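Local coordinates for protein glutamate racemase (Bacillus anthracis, PDB 2DWU) that belongs to the aspartate/glutamate racemase family of two-domain alpha/beta enzymes and holds D-glutamic acid and a potassium ion in this structure, at residues 27-32 / 215-220. Residues are numbered along the deposited sequence; the frame is centred on the assembly and turned at random.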
loop_
_atom_site.group_PDB
_atom_site.type_symbol
_atom_site.label_atom_id
_atom_site.label_comp_id
_atom_site.label_asym_id
_atom_site.label_seq_id
_atom_site.Cartn_x
_atom_site.Cartn_y
_atom_site.Cartn_z
ATOM N N ILE B 27 4.853 1.145 14.346
ATOM C CA ILE B 27 4.141 1.418 15.605
ATOM C C ILE B 27 2.830 2.183 15.345
ATOM O O ILE B 27 1.783 1.914 15.979
ATOM C CB ILE B 27 5.072 2.202 16.570
ATOM C CG1 ILE B 27 6.149 1.236 17.075
ATOM C CG2 ILE B 27 4.254 2.862 17.727
ATOM C CD1 ILE B 27 7.285 1.916 17.813
ATOM N N ARG B 28 2.856 3.117 14.394
ATOM C CA ARG B 28 1.670 3.895 14.066
ATOM C C ARG B 28 0.598 3.125 13.294
ATOM O O ARG B 28 -0.587 3.188 13.624
ATOM C CB ARG B 28 2.071 5.138 13.267
ATOM C CG ARG B 28 0.925 6.124 13.020
ATOM C CD ARG B 28 1.423 7.359 12.261
ATOM N NE ARG B 28 1.783 7.073 10.874
ATOM C CZ ARG B 28 0.883 6.910 9.904
ATOM N NH1 ARG B 28 -0.411 7.011 10.178
ATOM N NH2 ARG B 28 1.285 6.644 8.671
ATOM N N GLN B 29 0.999 2.409 12.243
ATOM C CA GLN B 29 0.036 1.708 11.401
ATOM C C GLN B 29 -0.346 0.291 11.862
ATOM O O GLN B 29 -1.361 -0.246 11.446
ATOM C CB GLN B 29 0.587 1.647 9.969
ATOM C CG GLN B 29 0.824 3.006 9.341
ATOM C CD GLN B 29 1.214 2.867 7.882
ATOM O OE1 GLN B 29 0.552 2.151 7.133
ATOM N NE2 GLN B 29 2.301 3.532 7.476
ATOM N N LEU B 30 0.464 -0.305 12.732
ATOM C CA LEU B 30 0.190 -1.647 13.275
ATOM C C LEU B 30 0.378 -1.522 14.789
ATOM O O LEU B 30 1.277 -2.140 15.383
ATOM C CB LEU B 30 1.172 -2.651 12.688
ATOM C CG LEU B 30 0.832 -3.069 11.242
ATOM C CD1 LEU B 30 2.039 -3.719 10.607
ATOM C CD2 LEU B 30 -0.355 -4.021 11.240
ATOM N N PRO B 31 -0.477 -0.726 15.424
ATOM C CA PRO B 31 -0.378 -0.504 16.868
ATOM C C PRO B 31 -0.564 -1.683 17.780
ATOM O O PRO B 31 -0.334 -1.536 18.977
ATOM C CB PRO B 31 -1.400 0.602 17.134
ATOM C CG PRO B 31 -2.474 0.312 16.102
ATOM C CD PRO B 31 -1.674 -0.089 14.853
ATOM N N LYS B 32 -0.982 -2.834 17.273
ATOM C CA LYS B 32 -1.108 -4.004 18.152
ATOM C C LYS B 32 0.111 -4.931 18.076
ATOM O O LYS B 32 0.210 -5.884 18.842
ATOM C CB LYS B 32 -2.363 -4.812 17.818
ATOM C CG LYS B 32 -3.624 -3.982 17.863
ATOM C CD LYS B 32 -4.832 -4.818 17.614
ATOM C CE LYS B 32 -6.071 -3.957 17.481
ATOM N NZ LYS B 32 -7.291 -4.826 17.315
ATOM N N THR B 215 6.607 0.773 3.872
ATOM C CA THR B 215 6.994 -0.545 4.364
ATOM C C THR B 215 6.040 -0.997 5.447
ATOM O O THR B 215 5.725 -2.192 5.537
ATOM C CB THR B 215 8.434 -0.547 4.883
ATOM O OG1 THR B 215 9.299 -0.228 3.786
ATOM C CG2 THR B 215 8.849 -1.949 5.393
ATOM N N ALA B 216 5.554 -0.063 6.248
ATOM C CA ALA B 216 4.615 -0.474 7.276
ATOM C C ALA B 216 3.302 -0.978 6.669
ATOM O O ALA B 216 2.738 -1.982 7.126
ATOM C CB ALA B 216 4.344 0.700 8.278
ATOM N N ILE B 217 2.812 -0.326 5.612
ATOM C CA ILE B 217 1.574 -0.805 5.034
ATOM C C ILE B 217 1.823 -2.134 4.298
ATOM O O ILE B 217 0.964 -2.999 4.287
ATOM C CB ILE B 217 0.885 0.278 4.152
ATOM C CG1 ILE B 217 -0.514 -0.207 3.777
ATOM C CG2 ILE B 217 1.743 0.645 2.939
ATOM C CD1 ILE B 217 -1.410 0.908 3.269
ATOM N N GLU B 218 3.020 -2.325 3.731
ATOM C CA GLU B 218 3.333 -3.588 3.073
ATOM C C GLU B 218 3.338 -4.717 4.113
ATOM O O GLU B 218 2.788 -5.791 3.894
ATOM C CB GLU B 218 4.701 -3.512 2.378
ATOM C CG GLU B 218 5.051 -4.789 1.617
ATOM C CD GLU B 218 5.248 -4.612 0.100
ATOM O OE1 GLU B 218 4.767 -3.634 -0.526
ATOM O OE2 GLU B 218 5.894 -5.515 -0.472
ATOM N N LEU B 219 3.967 -4.466 5.258
ATOM C CA LEU B 219 3.977 -5.456 6.340
ATOM C C LEU B 219 2.532 -5.759 6.785
ATOM O O LEU B 219 2.156 -6.928 6.959
ATOM C CB LEU B 219 4.780 -4.906 7.535
ATOM C CG LEU B 219 4.788 -5.784 8.790
ATOM C CD1 LEU B 219 5.457 -7.132 8.496
ATOM C CD2 LEU B 219 5.504 -5.044 9.905
ATOM N N SER B 220 1.727 -4.707 6.968
ATOM C CA SER B 220 0.331 -4.883 7.374
ATOM C C SER B 220 -0.414 -5.820 6.388
ATOM O O SER B 220 -1.109 -6.763 6.790
ATOM C CB SER B 220 -0.357 -3.495 7.476
ATOM O OG SER B 220 -1.736 -3.638 7.822
HETATM O O HOH W 1 -2.270 -1.335 9.014
#
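With CG lying beside the backbone N and opposite the carbonyl carbon (chi1 -61° in Gln29, -77° in Leu30), the last residue of helix 20-29 and the one after it reach the same face of helix 211-226. The chain of Gln29 then runs extended (chi2 -174°), laying its amide over Ala216 CB and beside Ile217 CB. There NE2 sits 3.6 Å from Ala216 CB, and OE1 meets Ile217 CB at 3.5 Å. The amide makes no hydrogen bond to 215-220; NE2 instead donates to Glu25 OE1 in its own helix and to Glu213 O earlier in the other, so one amide nitrogen is hydrogen-bonded to both helices. Leu30, the first residue to abandon helical geometry, straddles the next turn: CD1 packs 3.8 Å from Leu219 CD2, while CD2 rests 3.7 Å from Ser220 OG. That hydroxyl and the carbonyl O of Gln29 share a water, which donates to Gln29 O at 2.8 Å and lies 2.6 Å from Ser220 OG. Arg105 of the second subunit also bonds Ser220 OG, so the seam is continued by the dimer interface. The small Ala216 and Ser220, one turn apart, probably allow the close approach, with Gln29 and Ala216 CA atoms 6.5 Å apart. A helix C-terminal end and the residue after it thus pack against a second helix within the alpha/beta fold of an Asp/Glu racemase.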